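Local coordinates for protein dicer Related Helicase (Caenorhabditis elegans, PDB 6M6S) that binds 5'-triphosphorylated double-stranded RNA through its C-terminal domain and, as a full-length RIG-I-like helicase, probably hydrolyses ATP, at residues G84-Q89 with V148-S153; K52-L57 with N61-D66; N134-S137 with E141-E144; D66-C69 with L74-G77. One frame throughout, in Å; residues are numbered along the deposited sequence. Where two conformers were deposited one is given.

Contact 1: G84-Q89 with V148-S153; sequences GTYLPQ and VLDLDS. With nucleotides of chain D.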
# COMPACT_ATOMS: atom_id res chain seq x y z
N GLY B 84 -24.85 -16.36 -9.22
CA GLY B 84 -25.18 -17.67 -8.69
C GLY B 84 -24.01 -18.55 -8.26
O GLY B 84 -24.21 -19.69 -7.89
N THR B 85 -22.79 -18.02 -8.32
CA THR B 85 -21.58 -18.79 -8.00
C THR B 85 -20.87 -18.16 -6.81
O THR B 85 -20.62 -16.94 -6.78
CB THR B 85 -20.58 -18.79 -9.22
OG1 THR B 85 -21.20 -19.41 -10.36
CG2 THR B 85 -19.27 -19.53 -8.89
N TYR B 86 -20.46 -18.97 -5.84
CA TYR B 86 -19.67 -18.45 -4.73
C TYR B 86 -18.20 -18.23 -5.10
O TYR B 86 -17.57 -19.11 -5.66
CB TYR B 86 -19.71 -19.40 -3.51
CG TYR B 86 -21.10 -19.58 -2.93
CD1 TYR B 86 -21.88 -18.46 -2.59
CD2 TYR B 86 -21.66 -20.85 -2.74
CE1 TYR B 86 -23.18 -18.60 -2.08
CE2 TYR B 86 -22.97 -21.00 -2.24
CZ TYR B 86 -23.70 -19.85 -1.89
OH TYR B 86 -25.00 -19.97 -1.39
N LEU B 87 -17.67 -17.05 -4.79
CA LEU B 87 -16.30 -16.65 -5.10
C LEU B 87 -15.70 -15.87 -3.97
O LEU B 87 -16.36 -15.00 -3.39
CB LEU B 87 -16.30 -15.73 -6.34
CG LEU B 87 -16.86 -16.27 -7.65
CD1 LEU B 87 -16.90 -15.14 -8.73
CD2 LEU B 87 -15.98 -17.43 -8.17
N PRO B 88 -14.42 -16.10 -3.66
CA PRO B 88 -13.72 -15.29 -2.64
C PRO B 88 -13.27 -13.96 -3.25
O PRO B 88 -12.88 -13.89 -4.42
CB PRO B 88 -12.49 -16.11 -2.29
CG PRO B 88 -12.67 -17.45 -2.96
CD PRO B 88 -13.67 -17.32 -4.09
N GLN B 89 -13.39 -12.91 -2.45
CA GLN B 89 -12.74 -11.63 -2.76
C GLN B 89 -11.67 -11.35 -1.73
O GLN B 89 -11.95 -11.01 -0.55
CB GLN B 89 -13.79 -10.54 -2.70
CG GLN B 89 -13.25 -9.17 -3.23
CD GLN B 89 -14.25 -8.09 -2.89
OE1 GLN B 89 -14.34 -7.65 -1.73
NE2 GLN B 89 -15.04 -7.70 -3.88
N VAL B 148 -22.46 -22.58 5.16
CA VAL B 148 -22.33 -21.27 5.75
C VAL B 148 -22.73 -20.25 4.70
O VAL B 148 -23.53 -19.34 5.00
CB VAL B 148 -20.93 -20.99 6.33
CG1 VAL B 148 -20.75 -19.51 6.74
CG2 VAL B 148 -20.65 -21.83 7.56
N LEU B 149 -22.19 -20.39 3.50
CA LEU B 149 -22.54 -19.45 2.41
C LEU B 149 -24.03 -19.50 2.05
O LEU B 149 -24.67 -18.45 1.87
CB LEU B 149 -21.70 -19.74 1.18
CG LEU B 149 -20.28 -19.34 1.49
CD1 LEU B 149 -19.30 -20.03 0.54
CD2 LEU B 149 -20.13 -17.80 1.34
N ASP B 150 -24.61 -20.70 1.96
CA ASP B 150 -25.99 -20.80 1.57
C ASP B 150 -26.90 -20.14 2.63
O ASP B 150 -27.91 -19.51 2.26
CB ASP B 150 -26.40 -22.27 1.50
CG ASP B 150 -25.89 -22.99 0.27
OD1 ASP B 150 -25.50 -22.38 -0.75
OD2 ASP B 150 -25.95 -24.23 0.28
N LEU B 151 -26.58 -20.29 3.91
CA LEU B 151 -27.39 -19.70 4.97
C LEU B 151 -27.29 -18.18 4.90
O LEU B 151 -28.30 -17.48 5.11
CB LEU B 151 -26.85 -20.07 6.33
CG LEU B 151 -27.30 -21.41 6.83
CD1 LEU B 151 -26.40 -21.85 7.96
CD2 LEU B 151 -28.71 -21.17 7.33
N ASP B 152 -26.09 -17.67 4.68
CA ASP B 152 -25.94 -16.23 4.59
C ASP B 152 -26.67 -15.72 3.33
O ASP B 152 -27.27 -14.63 3.37
CB ASP B 152 -24.47 -15.76 4.57
CG ASP B 152 -23.81 -15.79 5.95
OD1 ASP B 152 -24.54 -15.98 6.94
OD2 ASP B 152 -22.57 -15.61 6.04
N SER B 153 -26.62 -16.50 2.23
CA SER B 153 -27.33 -16.14 1.00
C SER B 153 -28.84 -16.11 1.21
O SER B 153 -29.56 -15.25 0.67
CB SER B 153 -27.02 -17.11 -0.14
OG SER B 153 -27.65 -16.66 -1.34
P G D 2 -14.02 -3.05 1.08
OP1 G D 2 -12.57 -3.12 1.46
OP2 G D 2 -14.73 -1.79 1.47
O5' G D 2 -14.02 -3.23 -0.50
C5' G D 2 -13.53 -4.44 -1.08
C4' G D 2 -13.73 -4.42 -2.57
O4' G D 2 -15.13 -4.48 -2.87
C3' G D 2 -13.25 -3.17 -3.31
O3' G D 2 -11.87 -3.25 -3.58
C2' G D 2 -14.06 -3.24 -4.59
O2' G D 2 -13.49 -4.22 -5.45
C1' G D 2 -15.39 -3.79 -4.07
N9 G D 2 -16.37 -2.73 -3.76
C8 G D 2 -16.70 -2.24 -2.49
N7 G D 2 -17.65 -1.33 -2.54
C5 G D 2 -17.97 -1.25 -3.91
C6 G D 2 -18.91 -0.45 -4.60
O6 G D 2 -19.70 0.36 -4.12
N1 G D 2 -18.90 -0.66 -5.98
C2 G D 2 -18.08 -1.56 -6.62
N2 G D 2 -18.20 -1.66 -7.97
N3 G D 2 -17.19 -2.32 -5.98
C4 G D 2 -17.20 -2.11 -4.65
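Tyr86 holds CG anti to its own carbonyl carbon (chi1 -62°), which carries the phenol out to helix 140-167, and Asp150 does the same with its carboxylate (chi1 -76°), swinging OD1 round to the hydroxyl. The pair ties strand 85-90 of the RIG-I-type C-terminal domain to the long helix that runs across its antiparallel sheet. Leu149 packs from above: its CB sits almost straight over the middle of the Tyr86 ring, 3.7 Å from the centroid, a CH-pi contact. The two side chains run past each other in opposite directions, so Leu149 CD1 reaches back to Tyr86 CG at 3.9 Å. The polar contact is made at the ring edge. Tyr86 OH donates to Asp150 OD1 over a short 2.5 Å, meeting the anti lone pair of a carboxylate whose plane stands 46° from the ring; Asp150 OD2 turns instead to a salt bridge with Lys146. Ser153 adds its CB beside the hydroxyl, while its OG is engaged by Gln62 and Lys81. At the strand's far end the RNA comes close: Gln89 OE1, bonded to a modified group and weakly to Tyr80 OH, packs 3.4 Å from C5' of G2 of chain D.

Contact 2: K52-L57 with N61-D66; sequences KVSKYL and NQPLSD. With nucleotides of chain C.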
# COMPACT_ATOMS: atom_id res chain seq x y z
N LYS B 52 -24.93 -10.49 9.84
CA LYS B 52 -25.41 -9.14 9.56
C LYS B 52 -25.42 -8.98 8.04
O LYS B 52 -24.39 -9.12 7.40
CB LYS B 52 -24.49 -8.12 10.20
CG LYS B 52 -25.00 -6.70 10.08
CD LYS B 52 -26.07 -6.42 11.12
CE LYS B 52 -25.48 -6.39 12.52
NZ LYS B 52 -26.50 -6.07 13.56
N VAL B 53 -26.59 -8.73 7.47
CA VAL B 53 -26.72 -8.76 6.01
C VAL B 53 -26.16 -7.45 5.48
O VAL B 53 -26.26 -6.42 6.13
CB VAL B 53 -28.22 -8.95 5.62
CG1 VAL B 53 -28.47 -8.73 4.14
CG2 VAL B 53 -28.75 -10.31 6.05
N SER B 54 -25.51 -7.51 4.32
CA SER B 54 -24.90 -6.35 3.71
C SER B 54 -25.96 -5.30 3.47
O SER B 54 -27.14 -5.61 3.30
CB SER B 54 -24.31 -6.74 2.34
OG SER B 54 -23.66 -5.64 1.73
N LYS B 55 -25.53 -4.05 3.46
CA LYS B 55 -26.43 -2.96 3.13
C LYS B 55 -26.61 -2.90 1.60
O LYS B 55 -27.62 -2.38 1.10
CB LYS B 55 -25.86 -1.65 3.70
CG LYS B 55 -25.84 -1.67 5.24
CD LYS B 55 -25.37 -0.34 5.82
CE LYS B 55 -23.94 -0.03 5.38
NZ LYS B 55 -22.91 -1.03 5.87
N TYR B 56 -25.64 -3.45 0.88
CA TYR B 56 -25.77 -3.59 -0.56
C TYR B 56 -26.57 -4.85 -0.86
O TYR B 56 -26.05 -5.96 -0.68
CB TYR B 56 -24.40 -3.57 -1.24
CG TYR B 56 -24.45 -3.90 -2.71
CD1 TYR B 56 -25.42 -3.34 -3.54
CD2 TYR B 56 -23.52 -4.77 -3.27
CE1 TYR B 56 -25.48 -3.64 -4.91
CE2 TYR B 56 -23.57 -5.08 -4.63
CZ TYR B 56 -24.53 -4.52 -5.43
OH TYR B 56 -24.53 -4.87 -6.76
N LEU B 57 -27.81 -4.69 -1.31
CA LEU B 57 -28.67 -5.84 -1.62
C LEU B 57 -28.88 -6.00 -3.11
O LEU B 57 -29.40 -5.09 -3.74
CB LEU B 57 -30.04 -5.68 -0.98
CG LEU B 57 -30.06 -5.57 0.54
CD1 LEU B 57 -31.44 -5.29 0.93
CD2 LEU B 57 -29.56 -6.85 1.24
N ASN B 61 -25.02 -10.03 -7.14
CA ASN B 61 -23.74 -9.70 -6.58
C ASN B 61 -23.97 -9.50 -5.10
O ASN B 61 -24.29 -8.40 -4.68
CB ASN B 61 -23.19 -8.42 -7.24
CG ASN B 61 -21.81 -8.08 -6.77
OD1 ASN B 61 -21.52 -8.16 -5.58
ND2 ASN B 61 -20.95 -7.73 -7.69
N GLN B 62 -23.92 -10.58 -4.33
CA GLN B 62 -24.23 -10.51 -2.89
C GLN B 62 -22.97 -10.63 -2.07
O GLN B 62 -22.33 -11.66 -2.13
CB GLN B 62 -25.16 -11.69 -2.50
CG GLN B 62 -26.30 -11.93 -3.46
CD GLN B 62 -27.24 -13.02 -2.99
OE1 GLN B 62 -26.88 -13.87 -2.15
NE2 GLN B 62 -28.47 -12.99 -3.48
N PRO B 63 -22.58 -9.58 -1.31
CA PRO B 63 -21.48 -9.77 -0.35
C PRO B 63 -21.97 -10.68 0.78
O PRO B 63 -22.99 -10.37 1.38
CB PRO B 63 -21.24 -8.34 0.19
CG PRO B 63 -21.97 -7.40 -0.86
CD PRO B 63 -23.18 -8.23 -1.19
N LEU B 64 -21.27 -11.79 1.06
CA LEU B 64 -21.79 -12.73 2.07
C LEU B 64 -20.77 -12.97 3.22
O LEU B 64 -20.31 -12.01 3.85
CB LEU B 64 -22.22 -14.03 1.41
CG LEU B 64 -23.32 -13.94 0.34
CD1 LEU B 64 -23.49 -15.32 -0.37
CD2 LEU B 64 -24.67 -13.52 1.01
N SER B 65 -20.37 -14.23 3.46
CA SER B 65 -19.58 -14.58 4.66
C SER B 65 -18.17 -14.00 4.67
O SER B 65 -17.59 -13.77 3.61
CB SER B 65 -19.46 -16.11 4.73
OG SER B 65 -20.71 -16.70 4.43
N ASP B 66 -17.61 -13.76 5.84
CA ASP B 66 -16.20 -13.34 5.89
C ASP B 66 -15.33 -14.52 5.50
O ASP B 66 -15.73 -15.68 5.70
CB ASP B 66 -15.84 -12.89 7.31
CG ASP B 66 -16.24 -11.45 7.57
OD1 ASP B 66 -16.03 -10.62 6.64
OD2 ASP B 66 -16.77 -11.16 8.66
P C C 12 -25.22 -1.36 -12.30
OP1 C C 12 -25.83 -2.09 -13.45
OP2 C C 12 -26.14 -0.68 -11.36
O5' C C 12 -24.25 -2.34 -11.51
C5' C C 12 -23.42 -3.25 -12.20
C4' C C 12 -22.55 -4.04 -11.25
O4' C C 12 -21.79 -3.15 -10.42
C3' C C 12 -23.26 -4.92 -10.25
O3' C C 12 -23.77 -6.11 -10.82
C2' C C 12 -22.16 -5.18 -9.24
O2' C C 12 -21.28 -6.17 -9.74
C1' C C 12 -21.44 -3.82 -9.22
N1 C C 12 -21.87 -3.01 -8.06
C2 C C 12 -21.22 -3.23 -6.86
O2 C C 12 -20.27 -4.04 -6.84
N3 C C 12 -21.61 -2.51 -5.77
C4 C C 12 -22.64 -1.67 -5.86
N4 C C 12 -22.99 -1.01 -4.76
C5 C C 12 -23.34 -1.45 -7.08
C6 C C 12 -22.93 -2.15 -8.15
O HOH W 1 -25.26 -10.08 2.89
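Tyr56 and Pro63 meet by apolar contact, the ring and the pyrrolidine crossing at about a right angle with Tyr56 CD2 3.9 Å from Pro63 CG. Pro63 also carries Ser54, whose OG rests 3.6 Å from Pro63 CG. These touches lay the loop 52-57 along strand 61-69 of the RIG-I-type C-terminal domain. Tyr56 has CG anti to the backbone N (chi1 172°), which throws the ring over the start of the strand, where CE2 comes to 3.4 Å from Asn61 O.

No direct hydrogen bond joins the two segments. A water does the bridging, accepting from Ser54 N and donating to Pro63 O at 2.7 Å. Within the loop, Ser54 OG accepts from Tyr56 N at 3.1 Å, an ST turn that fixes the backbone just before the tyrosine. The same OG has a stronger partner in a modified group, probably the triphosphorylated 5' end of the RNA.

Towards the duplex, one face of the Tyr56 ring lies against the base of C12 of chain C, with N4 above the ring centre and N3 3.4 Å from CE2. Asn61 ND2 makes a weak, bent bond (127°) to O2' of C12 of chain C at 2.6 Å. An alanine in place of Tyr56 is likely to leave the cytosine face without its aromatic partner and open a gap beside Pro63.

Flat aromatic contact with the base and a weak bond to a ribose hydroxyl, with Lys55 NZ joining Ser54 OG in bonding the modified group, are consistent with recognition of an RNA terminus.

Contact 3: N134-S137 with E141-E144; sequences NALS and ENIE
Leu136 and Asn142 cross at about a right angle, the leucine presenting a methyl and the asparagine its amide. Leu136 sets CG anti to its carbonyl carbon (chi1 -72°); an extended chi2 sends CD1 onward, and the other methyl, CD2, turns to the amide on its carbon and OD1 side, 3.8 Å from Asn142 CG. Asn142 also has CG anti to its carbonyl carbon (chi1 -84°), which turns the amide back toward the preceding loop. ND2 then comes within 3.3 Å of Ala135 O, but at an angle too poor for a hydrogen bond; it donates instead to Asp138 OD1, just before the helix.

The loop residues form a type I beta turn from Asn134 to Ser137, closed by Ser137 N to Asn134 O at 3.1 Å, and this turn joins helix 126-132 to the first turn of the long helix 140-167. Trp42 packs on Ala135, Leu136 and Asn142 alike, bringing the junction against the body of the domain.

Ile143 lies alongside on the more exposed flank. Its chi2 of -68° bends the chain so that CD1 folds toward the turn, 3.5 Å from Leu136 O and 3.8 Å from Ser137 CA. The carbonyl oxygen of Leu136 is therefore packed by carbon from two residues, since Asn142 CB also approaches it at 3.5 Å. Ile143 N lies 3.4 Å from Leu136 O, again too badly angled to bond.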
# COMPACT_ATOMS: atom_id res chain seq x y z
N ASN B 134 -18.94 -25.93 -9.00
CA ASN B 134 -19.14 -26.91 -7.95
C ASN B 134 -17.90 -27.11 -7.10
O ASN B 134 -17.69 -28.20 -6.56
CB ASN B 134 -19.58 -28.23 -8.56
CG ASN B 134 -20.85 -28.10 -9.39
OD1 ASN B 134 -20.87 -28.46 -10.56
ND2 ASN B 134 -21.89 -27.55 -8.79
N ALA B 135 -17.13 -26.03 -6.95
CA ALA B 135 -15.87 -26.06 -6.26
C ALA B 135 -16.02 -26.39 -4.78
O ALA B 135 -15.02 -26.78 -4.15
CB ALA B 135 -15.14 -24.71 -6.43
N LEU B 136 -17.23 -26.19 -4.22
CA LEU B 136 -17.45 -26.44 -2.79
C LEU B 136 -18.25 -27.71 -2.55
O LEU B 136 -18.66 -27.99 -1.42
CB LEU B 136 -18.13 -25.25 -2.08
CG LEU B 136 -17.16 -24.06 -1.92
CD1 LEU B 136 -17.92 -22.95 -1.24
CD2 LEU B 136 -15.99 -24.39 -1.03
N SER B 137 -18.51 -28.50 -3.59
CA SER B 137 -19.47 -29.60 -3.45
C SER B 137 -18.86 -30.99 -3.31
O SER B 137 -19.60 -31.99 -3.38
CB SER B 137 -20.43 -29.57 -4.63
OG SER B 137 -21.13 -28.33 -4.65
N GLU B 141 -15.26 -31.07 4.18
CA GLU B 141 -14.85 -29.73 4.61
C GLU B 141 -15.37 -28.64 3.72
O GLU B 141 -15.75 -27.56 4.23
CB GLU B 141 -13.35 -29.65 4.83
CG GLU B 141 -12.50 -29.93 3.65
CD GLU B 141 -12.19 -31.40 3.51
OE1 GLU B 141 -13.00 -32.25 3.97
OE2 GLU B 141 -11.14 -31.72 2.91
N ASN B 142 -15.42 -28.90 2.42
CA ASN B 142 -15.92 -27.86 1.53
C ASN B 142 -17.44 -27.69 1.66
O ASN B 142 -17.95 -26.56 1.55
CB ASN B 142 -15.52 -28.14 0.08
CG ASN B 142 -14.12 -27.63 -0.24
OD1 ASN B 142 -13.51 -26.92 0.54
ND2 ASN B 142 -13.62 -28.00 -1.41
N ILE B 143 -18.16 -28.80 1.88
CA ILE B 143 -19.62 -28.73 2.07
C ILE B 143 -19.97 -27.87 3.28
O ILE B 143 -20.95 -27.08 3.25
CB ILE B 143 -20.28 -30.13 2.17
CG1 ILE B 143 -20.30 -30.71 0.78
CG2 ILE B 143 -21.70 -30.00 2.60
CD1 ILE B 143 -21.22 -29.96 -0.06
N GLU B 144 -19.14 -27.95 4.32
CA GLU B 144 -19.40 -27.17 5.51
C GLU B 144 -19.26 -25.68 5.18
O GLU B 144 -20.06 -24.90 5.70
CB GLU B 144 -18.44 -27.50 6.61
CG GLU B 144 -18.62 -28.94 7.10
CD GLU B 144 -17.87 -29.18 8.38
OE1 GLU B 144 -16.69 -28.75 8.46
OE2 GLU B 144 -18.46 -29.78 9.30

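Contact 4: D66-C69 with L74-G77; sequences DIKC and LDVG. With ZN (zinc ion), chain F.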
# COMPACT_ATOMS: atom_id res chain seq x y z
N ASP B 66 -17.61 -13.76 5.84
CA ASP B 66 -16.20 -13.34 5.89
C ASP B 66 -15.33 -14.52 5.50
O ASP B 66 -15.73 -15.68 5.70
CB ASP B 66 -15.84 -12.89 7.31
CG ASP B 66 -16.24 -11.45 7.57
OD1 ASP B 66 -16.03 -10.62 6.64
OD2 ASP B 66 -16.77 -11.16 8.66
N ILE B 67 -14.14 -14.27 4.94
CA ILE B 67 -13.13 -15.33 4.71
C ILE B 67 -11.88 -15.04 5.53
O ILE B 67 -11.46 -13.85 5.67
CB ILE B 67 -12.75 -15.50 3.25
CG1 ILE B 67 -12.43 -14.14 2.57
CG2 ILE B 67 -13.92 -16.29 2.52
CD1 ILE B 67 -11.85 -14.35 1.13
N LYS B 68 -11.31 -16.10 6.15
CA LYS B 68 -10.13 -15.92 7.01
C LYS B 68 -9.03 -16.81 6.51
O LYS B 68 -9.30 -17.87 5.95
CB LYS B 68 -10.42 -16.40 8.47
CG LYS B 68 -11.77 -15.99 9.02
CD LYS B 68 -11.85 -14.50 9.21
CE LYS B 68 -13.21 -14.09 9.84
NZ LYS B 68 -13.35 -12.59 10.20
N CYS B 69 -7.78 -16.39 6.70
CA CYS B 69 -6.62 -17.20 6.36
C CYS B 69 -6.76 -18.54 7.06
O CYS B 69 -7.01 -18.58 8.26
CB CYS B 69 -5.32 -16.50 6.79
SG CYS B 69 -3.87 -17.53 6.55
N LEU B 74 -6.41 -14.64 10.17
CA LEU B 74 -6.65 -13.22 9.96
C LEU B 74 -7.74 -13.07 8.93
O LEU B 74 -7.82 -13.86 7.95
CB LEU B 74 -5.37 -12.55 9.42
CG LEU B 74 -5.48 -11.03 9.73
CD1 LEU B 74 -4.22 -10.38 9.98
CD2 LEU B 74 -5.89 -10.44 8.51
N ASP B 75 -8.62 -12.09 9.14
CA ASP B 75 -9.58 -11.80 8.08
C ASP B 75 -8.90 -11.32 6.80
O ASP B 75 -8.10 -10.36 6.80
CB ASP B 75 -10.56 -10.73 8.52
CG ASP B 75 -11.70 -10.61 7.54
OD1 ASP B 75 -11.48 -9.96 6.47
OD2 ASP B 75 -12.80 -11.18 7.81
N VAL B 76 -9.24 -11.95 5.68
CA VAL B 76 -8.56 -11.62 4.41
C VAL B 76 -9.52 -11.15 3.31
O VAL B 76 -9.11 -11.05 2.15
CB VAL B 76 -7.64 -12.73 3.88
CG1 VAL B 76 -6.47 -13.00 4.84
CG2 VAL B 76 -8.42 -14.03 3.59
N GLY B 77 -10.78 -10.86 3.66
CA GLY B 77 -11.73 -10.48 2.62
C GLY B 77 -13.13 -11.02 2.90
O GLY B 77 -13.55 -11.23 4.07
ZN ZN F . -2.33 -16.03 7.45
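Ile67 and Val76 are joined through their backbones, Val76 N donating to Ile67 O at 2.9 Å, and Cys69 N follows with a bond to Leu74 O at 2.8 Å. Ile67 N also reaches Gly77 O, though over a longer distance and from above the carbonyl plane. Lys68 and Asp75 form the antiparallel non-hydrogen-bonded pair between them.

That pair carries the charge. Lys68 bends at chi2 (-67°) and crosses over to Asp75, where NZ takes the anti lone pair of OD2 in a 2.8 Å salt bridge. The other oxygen, OD1, accepts from Gly77 N at 3.0 Å, approached from above the carboxylate plane: an Asx turn. Asp66 brings a second carboxylate, turned nearly perpendicular, with its OD1 3.5 Å from Asp75 OD2; the lysine probably eases this like-charge contact. A valine replacing Asp75 would probably leave the Lys68 ammonium without its mate and the Gly77 N-H without its side-chain acceptor.

On the face opposite Lys68 and Asp75, Ile67 CG1 presses to 3.2 Å from Gly77 C, and Leu90 of strand 85-90, beyond strand 75-82, also packs on Ile67. Val76 CG1 lies 4.2 Å from Cys69 CB, beside the metal site.

Cys69 has SG anti to its backbone N (chi1 174°), pointing beyond the strand end to bind zinc at 2.3 Å. With Cys14, Cys17 and Cys72 it completes the four-cysteine zinc site of the RIG-I-type C-terminal domain, Cys69 and Cys72 coming from the end of this beta hairpin and the other two from the N-terminal part.

Contacts 1, 2 and 4 reach one antiparallel sheet, contact 3 the start of the long helix alongside it. Contact 2 is the most buried, set between the sheet and the RNA end, and relies on packing, a water and nucleotide contacts. Contact 4 is strand pairing near the zinc, the one with a run of direct backbone bonds and a salt bridge across its segments. Contacts 1 and 3 share helix 140-167 and touch through Leu149 and Leu136; the first is pinned by a phenol-carboxylate bond, the second, partly surface, has no bond across. Helix and sheet meet again where Asp152 and Ser153 of contact 1 bond to Ser65 and Gln62 of contact 2.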